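Histidine acid phosphatase (Bifidobacterium longum subsp. infantis, PDB 6RXD) probably removes phosphate groups from inositol hexakisphosphate and other inositol polyphosphates, and from 2,3-bisphosphoglycerate, as a histidine acid phosphatase of the MINPP1 subfamily. Local coordinates at residues P373-F378 / A408-P413; N380-R385 / Y493-L498; V477-E482 / S500-D505. All coordinates share one frame; numbering follows the deposited sequence.

Contact 1: residues P373-F378 / A408-P413; sequences PLLDDF and ALLGLP
Leu-375 reaches from helix 372-386 to the end of helix 400-410, where its two methyl groups meet two consecutive leucines. CD2 of Leu-375 lies 3.9 Å from CD2 of Leu-409. Its other branch, CD1, comes equally near CD2 of Leu-410. With CG of Leu-375 anti to the backbone N (chi1 178°), the isobutyl fork spreads over both partners. CB of Leu-375 adds a further touch, 4.1 Å from CD2 of Leu-409. In each pair the side chains cross at a slant. The two leucines arrive differently. Leu-409 starts out toward the facing helix. Leu-410 does not, but its CG stands anti to the carbonyl carbon (chi1 -82°), and this brings CD2 to the contact. Just after them helix 400-410 ends in a Schellman motif, with Gly-411 at positive phi as its C-prime residue. Leu-412 N bonds to Ala-407 O, and a weak bond runs from Gly-411 N to Ala-408 O. No hydrogen bond links the segments themselves. Phe-406, one turn back on helix 400-410, also packs against Leu-375. Leu-409 is covered further by Tyr-368 and Ala-371, which precede helix 372-386.

Contact 2: residues N380-R385 / Y493-L498; sequences NTIDAR and YKLTEL
Helix 372-386 passes the start of helix 495-501, with the CA atoms of Ile-382 and Leu-495 8.7 Å apart, the nearest pair. Leu-495 is the first residue of its helix, directly after Lys-494 at the N-cap position. Its CG is anti to the backbone N (chi1 179°), which carries both methyls across to the facing helix. CG2 of Ile-382 sits against this fork, 3.9 Å from both CD1 and CD2 of Leu-495. CD1 of Ile-382, at the end of its ethyl branch, lies 4.1 Å from CD1 of Leu-495. The two side chains pass each other in opposite directions. Asp-383 crosses Leu-495 at a slant and lays OD1 3.6 Å from the leucine CD2. This is a plain van der Waals touch; the charge of OD1 is met by Lys-499, one turn further along helix 495-501. An alanine in place of Leu-495 would probably leave CG2 of Ile-382 without its methyl partners and open a gap between the helices. Ile-382 also rests on Tyr-38, Glu-40, Trp-448 and Val-450. The arrangement is thus packing of helix 372-386, which lies on the central mixed sheet of the histidine phosphatase fold, against helix 495-501 near the C-terminus.

Contact 3: residues V477-E482 / S500-D505; sequences VPFRSE and SCLAAD
Leu-502 packs on both Phe-479 and Arg-480. CD1 lies 3.9 Å from CE1 of Phe-479. It meets the ring obliquely, and the side chains cross at about a right angle. CD2 packs mainly on the arginine, 3.9 Å from CD of Arg-480 and 4.0 Å from its CG, and also touches CD1 of Phe-479 at 4.1 Å. Leucine and arginine run past each other in opposite directions, so the arginine methylenes do the packing. CD of Arg-480 also lies 3.9 Å from the carbonyl O of Cys-501.

The arginine chain begins with CG between the backbone N and the carbonyl carbon (chi1 54°) and bends at chi3. The guanidinium then meets Glu-482 side-on, in a two-pronged salt bridge within the loop 477-482; no hydrogen bond crosses between the segments. NE bonds to OE1 of Glu-482 at 2.8 Å, nearly straight at 171°, but approaches from above the carboxylate plane. NH2 takes OE2 of Glu-482 at 3.1 Å, on the syn side.

Phe-479 makes edge-to-face contacts with Tyr-493 and Trp-448. Cys-501 is tied to Cys-483 by a disulfide, and its carbonyl O accepts a hydrogen bond from His-506 ND1. The contact joins the loop 477-482 to the end of helix 495-501 and the turn after it, beside His-506, which binds zinc in a crystal structure of this protein, although no zinc is bound to it in this chain.

In the fold
All three contacts are largely buried, but contact 1 lies nearest the centre of the chain, about 15 Å away, against 26 Å for contact 2 and 23 Å for contact 3. Contacts 1 and 2 share helix 372-386; contacts 2 and 3 share helix 495-501. Contact 1 is purely aliphatic. Contact 2 adds a carboxylate at its margin, and contact 3 sets a leucine against an aromatic ring and arginine methylenes, with a salt bridge inside its loop 477-482 and a disulfide cysteine at the end of helix 495-501. Contacts 1 and 3 touch where NH1 of Arg-480 packs beside the carbonyls of Leu-409 and Leu-410. Leu-498 packs on Phe-479 between contacts 2 and 3.

Contact 1: residues P373-F378 / A408-P413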
loop_
_atom_site.group_PDB
_atom_site.type_symbol
_atom_site.label_atom_id
_atom_site.label_comp_id
_atom_site.label_asym_id
_atom_site.label_seq_id
_atom_site.Cartn_x
_atom_site.Cartn_y
_atom_site.Cartn_z
ATOM N N PRO A 373 -9.485 -4.623 -14.433
ATOM C CA PRO A 373 -9.064 -6.019 -14.623
ATOM C C PRO A 373 -9.012 -6.803 -13.315
ATOM O O PRO A 373 -9.237 -8.020 -13.334
ATOM C CB PRO A 373 -7.643 -5.891 -15.184
ATOM C CG PRO A 373 -7.602 -4.545 -15.822
ATOM C CD PRO A 373 -8.567 -3.671 -15.091
ATOM N N LEU A 374 -8.689 -6.139 -12.207
ATOM C CA LEU A 374 -8.624 -6.825 -10.919
ATOM C C LEU A 374 -10.026 -7.118 -10.396
ATOM O O LEU A 374 -10.310 -8.225 -9.917
ATOM C CB LEU A 374 -7.842 -5.999 -9.897
ATOM C CG LEU A 374 -7.751 -6.628 -8.502
ATOM C CD1 LEU A 374 -7.114 -8.015 -8.558
ATOM C CD2 LEU A 374 -6.955 -5.703 -7.587
ATOM N N LEU A 375 -10.911 -6.132 -10.493
ATOM C CA LEU A 375 -12.308 -6.339 -10.118
ATOM C C LEU A 375 -12.933 -7.424 -11.000
ATOM O O LEU A 375 -13.651 -8.290 -10.502
ATOM C CB LEU A 375 -13.100 -5.031 -10.212
ATOM C CG LEU A 375 -14.594 -5.133 -9.882
ATOM C CD1 LEU A 375 -14.815 -5.822 -8.533
ATOM C CD2 LEU A 375 -15.200 -3.735 -9.878
ATOM N N ASP A 376 -12.640 -7.396 -12.300
ATOM C CA ASP A 376 -13.077 -8.473 -13.190
ATOM C C ASP A 376 -12.599 -9.826 -12.672
ATOM O O ASP A 376 -13.362 -10.790 -12.651
ATOM C CB ASP A 376 -12.543 -8.282 -14.620
ATOM C CG ASP A 376 -13.249 -7.171 -15.380
ATOM O OD1 ASP A 376 -14.304 -6.683 -14.920
ATOM O OD2 ASP A 376 -12.741 -6.801 -16.464
ATOM N N ASP A 377 -11.341 -9.912 -12.258
ATOM C CA ASP A 377 -10.806 -11.196 -11.815
ATOM C C ASP A 377 -11.370 -11.625 -10.463
ATOM O O ASP A 377 -11.515 -12.825 -10.197
ATOM C CB ASP A 377 -9.277 -11.175 -11.738
ATOM C CG ASP A 377 -8.684 -12.564 -11.830
ATOM O OD1 ASP A 377 -8.946 -13.243 -12.845
ATOM O OD2 ASP A 377 -7.989 -12.996 -10.883
ATOM N N PHE A 378 -11.680 -10.652 -9.610
ATOM C CA PHE A 378 -12.313 -10.955 -8.321
ATOM C C PHE A 378 -13.626 -11.690 -8.564
ATOM O O PHE A 378 -13.970 -12.629 -7.846
ATOM C CB PHE A 378 -12.544 -9.686 -7.485
ATOM C CG PHE A 378 -11.557 -9.506 -6.357
ATOM C CD1 PHE A 378 -11.983 -9.557 -5.028
ATOM C CD2 PHE A 378 -10.210 -9.299 -6.618
ATOM C CE1 PHE A 378 -11.085 -9.393 -3.976
ATOM C CE2 PHE A 378 -9.294 -9.131 -5.569
ATOM C CZ PHE A 378 -9.737 -9.181 -4.250
ATOM N N ALA A 408 -10.965 2.945 -4.945
ATOM C CA ALA A 408 -11.775 3.985 -5.560
ATOM C C ALA A 408 -12.826 3.377 -6.487
ATOM O O ALA A 408 -13.981 3.832 -6.514
ATOM C CB ALA A 408 -10.889 4.988 -6.312
ATOM N N LEU A 409 -12.442 2.345 -7.237
ATOM C CA LEU A 409 -13.382 1.697 -8.165
ATOM C C LEU A 409 -14.493 0.973 -7.399
ATOM O O LEU A 409 -15.657 1.002 -7.808
ATOM C CB LEU A 409 -12.634 0.722 -9.072
ATOM C CG LEU A 409 -13.475 0.099 -10.185
ATOM C CD1 LEU A 409 -13.895 1.146 -11.182
ATOM C CD2 LEU A 409 -12.612 -0.963 -10.866
ATOM N N LEU A 410 -14.132 0.328 -6.292
ATOM C CA LEU A 410 -15.106 -0.365 -5.445
ATOM C C LEU A 410 -15.926 0.590 -4.594
ATOM O O LEU A 410 -16.977 0.211 -4.074
ATOM C CB LEU A 410 -14.405 -1.345 -4.497
ATOM C CG LEU A 410 -14.028 -2.710 -5.058
ATOM C CD1 LEU A 410 -13.204 -3.480 -4.035
ATOM C CD2 LEU A 410 -15.304 -3.469 -5.399
ATOM N N GLY A 411 -15.433 1.811 -4.415
ATOM C CA GLY A 411 -16.127 2.762 -3.557
ATOM C C GLY A 411 -16.024 2.389 -2.090
ATOM O O GLY A 411 -16.976 2.571 -1.326
ATOM N N LEU A 412 -14.860 1.863 -1.702
ATOM C CA LEU A 412 -14.593 1.494 -0.314
ATOM C C LEU A 412 -14.581 2.732 0.578
ATOM O O LEU A 412 -14.354 3.848 0.112
ATOM C CB LEU A 412 -13.243 0.773 -0.221
ATOM C CG LEU A 412 -13.139 -0.575 -0.928
ATOM C CD1 LEU A 412 -11.770 -1.221 -0.668
ATOM C CD2 LEU A 412 -14.261 -1.483 -0.450
ATOM N N PRO A 413 -14.828 2.544 1.886
ATOM C CA PRO A 413 -14.850 3.701 2.789
ATOM C C PRO A 413 -13.529 4.460 2.739
ATOM O O PRO A 413 -12.450 3.836 2.722
ATOM C CB PRO A 413 -15.046 3.068 4.169
ATOM C CG PRO A 413 -15.672 1.710 3.881
ATOM C CD PRO A 413 -15.093 1.273 2.584
#

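Contact 2: residues N380-R385 / Y493-L498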
loop_
_atom_site.group_PDB
_atom_site.type_symbol
_atom_site.label_atom_id
_atom_site.label_comp_id
_atom_site.label_asym_id
_atom_site.label_seq_id
_atom_site.Cartn_x
_atom_site.Cartn_y
_atom_site.Cartn_z
ATOM N N ASN A 380 -14.504 -13.150 -11.661
ATOM C CA ASN A 380 -14.280 -14.295 -12.544
ATOM C C ASN A 380 -13.776 -15.539 -11.819
ATOM O O ASN A 380 -14.116 -16.658 -12.198
ATOM C CB ASN A 380 -13.312 -13.935 -13.673
ATOM C CG ASN A 380 -13.952 -13.073 -14.745
ATOM O OD1 ASN A 380 -15.174 -13.025 -14.869
ATOM N ND2 ASN A 380 -13.123 -12.389 -15.532
ATOM N N THR A 381 -12.940 -15.354 -10.804
ATOM C CA THR A 381 -12.429 -16.499 -10.058
ATOM C C THR A 381 -13.512 -17.110 -9.166
ATOM O O THR A 381 -13.468 -18.306 -8.862
ATOM C CB THR A 381 -11.155 -16.176 -9.229
ATOM O OG1 THR A 381 -11.442 -15.143 -8.285
ATOM C CG2 THR A 381 -9.998 -15.748 -10.122
ATOM N N ILE A 382 -14.481 -16.299 -8.746
ATOM C CA ILE A 382 -15.636 -16.845 -8.045
ATOM C C ILE A 382 -16.418 -17.720 -9.024
ATOM O O ILE A 382 -16.751 -18.862 -8.708
ATOM C CB ILE A 382 -16.549 -15.747 -7.471
ATOM C CG1 ILE A 382 -15.822 -14.979 -6.373
ATOM C CG2 ILE A 382 -17.832 -16.359 -6.897
ATOM C CD1 ILE A 382 -16.579 -13.710 -5.914
ATOM N N ASP A 383 -16.702 -17.192 -10.215
ATOM C CA ASP A 383 -17.404 -17.978 -11.230
ATOM C C ASP A 383 -16.691 -19.302 -11.520
ATOM O O ASP A 383 -17.339 -20.348 -11.631
ATOM C CB ASP A 383 -17.557 -17.193 -12.535
ATOM C CG ASP A 383 -18.599 -16.103 -12.452
ATOM O OD1 ASP A 383 -19.531 -16.199 -11.621
ATOM O OD2 ASP A 383 -18.487 -15.140 -13.244
ATOM N N ALA A 384 -15.366 -19.272 -11.644
ATOM C CA ALA A 384 -14.619 -20.502 -11.942
ATOM C C ALA A 384 -14.882 -21.589 -10.899
ATOM O O ALA A 384 -15.016 -22.767 -11.230
ATOM C CB ALA A 384 -13.126 -20.220 -12.038
ATOM N N ARG A 385 -14.963 -21.178 -9.638
ATOM C CA ARG A 385 -15.205 -22.100 -8.530
ATOM C C ARG A 385 -16.657 -22.573 -8.516
ATOM O O ARG A 385 -16.935 -23.779 -8.445
ATOM C CB ARG A 385 -14.850 -21.415 -7.201
ATOM C CG ARG A 385 -15.190 -22.215 -5.947
ATOM C CD ARG A 385 -14.586 -23.624 -5.955
ATOM N NE ARG A 385 -14.872 -24.328 -4.707
ATOM C CZ ARG A 385 -14.690 -25.631 -4.528
ATOM N NH1 ARG A 385 -14.232 -26.376 -5.529
ATOM N NH2 ARG A 385 -14.972 -26.192 -3.356
ATOM N N TYR A 493 -23.975 -10.497 0.359
ATOM C CA TYR A 493 -24.594 -10.049 -0.891
ATOM C C TYR A 493 -24.582 -11.161 -1.926
ATOM O O TYR A 493 -23.579 -11.874 -2.071
ATOM C CB TYR A 493 -23.792 -8.887 -1.470
ATOM C CG TYR A 493 -23.776 -7.657 -0.610
ATOM C CD1 TYR A 493 -24.566 -6.568 -0.932
ATOM C CD2 TYR A 493 -22.983 -7.588 0.535
ATOM C CE1 TYR A 493 -24.554 -5.420 -0.150
ATOM C CE2 TYR A 493 -22.965 -6.435 1.331
ATOM C CZ TYR A 493 -23.752 -5.365 0.978
ATOM O OH TYR A 493 -23.742 -4.224 1.745
ATOM N N LYS A 494 -25.670 -11.277 -2.684
ATOM C CA LYS A 494 -25.718 -12.242 -3.781
ATOM C C LYS A 494 -24.672 -11.915 -4.841
ATOM O O LYS A 494 -24.408 -10.737 -5.131
ATOM C CB LYS A 494 -27.087 -12.235 -4.446
ATOM C CG LYS A 494 -28.177 -12.965 -3.684
ATOM C CD LYS A 494 -29.392 -13.143 -4.598
ATOM C CE LYS A 494 -30.550 -13.825 -3.860
ATOM N NZ LYS A 494 -31.780 -13.936 -4.722
ATOM N N LEU A 495 -24.093 -12.960 -5.423
ATOM C CA LEU A 495 -23.129 -12.784 -6.506
ATOM C C LEU A 495 -23.762 -12.049 -7.687
ATOM O O LEU A 495 -23.123 -11.203 -8.319
ATOM C CB LEU A 495 -22.584 -14.142 -6.951
ATOM C CG LEU A 495 -21.567 -14.131 -8.096
ATOM C CD1 LEU A 495 -20.305 -13.398 -7.698
ATOM C CD2 LEU A 495 -21.246 -15.560 -8.505
ATOM N N THR A 496 -25.014 -12.371 -7.981
ATOM C CA THR A 496 -25.730 -11.691 -9.061
ATOM C C THR A 496 -25.817 -10.190 -8.777
ATOM O O THR A 496 -25.664 -9.363 -9.681
ATOM C CB THR A 496 -27.146 -12.252 -9.234
ATOM O OG1 THR A 496 -27.789 -12.305 -7.954
ATOM C CG2 THR A 496 -27.108 -13.662 -9.827
ATOM N N GLU A 497 -26.063 -9.847 -7.516
ATOM C CA GLU A 497 -26.198 -8.451 -7.123
ATOM C C GLU A 497 -24.875 -7.721 -7.289
ATOM O O GLU A 497 -24.848 -6.598 -7.800
ATOM C CB GLU A 497 -26.720 -8.331 -5.682
ATOM C CG GLU A 497 -26.661 -6.907 -5.109
ATOM C CD GLU A 497 -27.682 -5.959 -5.710
ATOM O OE1 GLU A 497 -28.456 -6.372 -6.598
ATOM O OE2 GLU A 497 -27.715 -4.779 -5.289
ATOM N N LEU A 498 -23.776 -8.348 -6.866
ATOM C CA LEU A 498 -22.465 -7.713 -7.002
ATOM C C LEU A 498 -22.109 -7.480 -8.460
ATOM O O LEU A 498 -21.541 -6.444 -8.800
ATOM C CB LEU A 498 -21.366 -8.522 -6.313
ATOM C CG LEU A 498 -21.472 -8.600 -4.793
ATOM C CD1 LEU A 498 -20.215 -9.237 -4.211
ATOM C CD2 LEU A 498 -21.688 -7.204 -4.217
#

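Contact 3: residues V477-E482 / S500-D505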
loop_
_atom_site.group_PDB
_atom_site.type_symbol
_atom_site.label_atom_id
_atom_site.label_comp_id
_atom_site.label_asym_id
_atom_site.label_seq_id
_atom_site.Cartn_x
_atom_site.Cartn_y
_atom_site.Cartn_z
ATOM N N VAL A 477 -16.991 -4.993 6.317
ATOM C CA VAL A 477 -17.640 -3.789 5.821
ATOM C C VAL A 477 -18.726 -4.165 4.828
ATOM O O VAL A 477 -18.651 -5.211 4.183
ATOM C CB VAL A 477 -16.628 -2.830 5.139
ATOM C CG1 VAL A 477 -15.642 -2.271 6.159
ATOM C CG2 VAL A 477 -15.900 -3.532 3.991
ATOM N N PRO A 478 -19.748 -3.311 4.711
ATOM C CA PRO A 478 -20.715 -3.482 3.628
ATOM C C PRO A 478 -20.048 -3.193 2.298
ATOM O O PRO A 478 -19.027 -2.500 2.245
ATOM C CB PRO A 478 -21.767 -2.406 3.922
ATOM C CG PRO A 478 -21.048 -1.367 4.748
ATOM C CD PRO A 478 -20.055 -2.155 5.575
ATOM N N PHE A 479 -20.613 -3.724 1.227
ATOM C CA PHE A 479 -20.266 -3.240 -0.097
ATOM C C PHE A 479 -20.861 -1.845 -0.264
ATOM O O PHE A 479 -21.578 -1.360 0.626
ATOM C CB PHE A 479 -20.762 -4.217 -1.167
ATOM C CG PHE A 479 -19.829 -5.396 -1.388
ATOM C CD1 PHE A 479 -18.860 -5.352 -2.381
ATOM C CD2 PHE A 479 -19.917 -6.534 -0.592
ATOM C CE1 PHE A 479 -18.007 -6.425 -2.589
ATOM C CE2 PHE A 479 -19.062 -7.611 -0.794
ATOM C CZ PHE A 479 -18.099 -7.549 -1.796
ATOM N N ARG A 480 -20.541 -1.180 -1.371
ATOM C CA ARG A 480 -20.947 0.211 -1.583
ATOM C C ARG A 480 -22.457 0.369 -1.499
ATOM O O ARG A 480 -23.201 -0.576 -1.765
ATOM C CB ARG A 480 -20.428 0.721 -2.935
ATOM C CG ARG A 480 -20.820 -0.157 -4.100
ATOM C CD ARG A 480 -20.209 0.358 -5.414
ATOM N NE ARG A 480 -20.497 1.780 -5.596
ATOM C CZ ARG A 480 -19.644 2.685 -6.069
ATOM N NH1 ARG A 480 -18.412 2.345 -6.445
ATOM N NH2 ARG A 480 -20.033 3.953 -6.179
ATOM N N SER A 481 -22.905 1.564 -1.118
ATOM C CA SER A 481 -24.293 1.791 -0.710
ATOM C C SER A 481 -25.346 1.447 -1.762
ATOM O O SER A 481 -26.498 1.180 -1.421
ATOM C CB SER A 481 -24.471 3.243 -0.260
ATOM O OG SER A 481 -24.327 4.108 -1.367
ATOM N N GLU A 482 -24.969 1.441 -3.035
ATOM C CA GLU A 482 -25.932 1.067 -4.065
ATOM C C GLU A 482 -26.304 -0.416 -3.982
ATOM O O GLU A 482 -27.388 -0.826 -4.423
ATOM C CB GLU A 482 -25.381 1.404 -5.454
ATOM C CG GLU A 482 -25.102 2.882 -5.680
ATOM C CD GLU A 482 -23.642 3.247 -5.451
ATOM O OE1 GLU A 482 -22.966 2.589 -4.624
ATOM O OE2 GLU A 482 -23.160 4.189 -6.113
ATOM N N SER A 500 -24.009 -6.796 -10.865
ATOM C CA SER A 500 -24.737 -5.621 -11.312
ATOM C C SER A 500 -24.269 -4.357 -10.609
ATOM O O SER A 500 -23.982 -3.346 -11.253
ATOM C CB SER A 500 -26.241 -5.834 -11.076
ATOM O OG SER A 500 -26.996 -4.659 -11.289
ATOM N N CYS A 501 -24.166 -4.406 -9.287
ATOM C CA CYS A 501 -23.983 -3.192 -8.492
ATOM C C CYS A 501 -22.539 -2.703 -8.428
ATOM O O CYS A 501 -22.286 -1.540 -8.103
ATOM C CB CYS A 501 -24.574 -3.350 -7.077
ATOM S SG CYS A 501 -23.630 -4.346 -5.872
ATOM N N LEU A 502 -21.591 -3.588 -8.724
ATOM C CA LEU A 502 -20.185 -3.180 -8.755
ATOM C C LEU A 502 -19.748 -2.730 -10.137
ATOM O O LEU A 502 -18.640 -2.216 -10.299
ATOM C CB LEU A 502 -19.260 -4.291 -8.256
ATOM C CG LEU A 502 -19.536 -4.708 -6.814
ATOM C CD1 LEU A 502 -18.465 -5.681 -6.350
ATOM C CD2 LEU A 502 -19.584 -3.482 -5.906
ATOM N N ALA A 503 -20.611 -2.923 -11.130
ATOM C CA ALA A 503 -20.347 -2.401 -12.471
ATOM C C ALA A 503 -20.562 -0.884 -12.481
ATOM O O ALA A 503 -21.156 -0.333 -11.550
ATOM C CB ALA A 503 -21.242 -3.085 -13.497
ATOM N N ALA A 504 -20.103 -0.208 -13.534
ATOM C CA ALA A 504 -20.116 1.264 -13.571
ATOM C C ALA A 504 -21.494 1.924 -13.402
ATOM O O ALA A 504 -21.592 3.028 -12.857
ATOM C CB ALA A 504 -19.407 1.785 -14.840
ATOM N N ASP A 505 -22.560 1.268 -13.866
ATOM C CA ASP A 505 -23.897 1.799 -13.645
ATOM C C ASP A 505 -24.382 1.676 -12.198
ATOM O O ASP A 505 -25.367 2.310 -11.823
ATOM C CB ASP A 505 -24.919 1.121 -14.557
ATOM C CG ASP A 505 -24.644 1.374 -15.998
ATOM O OD1 ASP A 505 -25.591 1.367 -16.807
ATOM O OD2 ASP A 505 -23.463 1.564 -16.300
#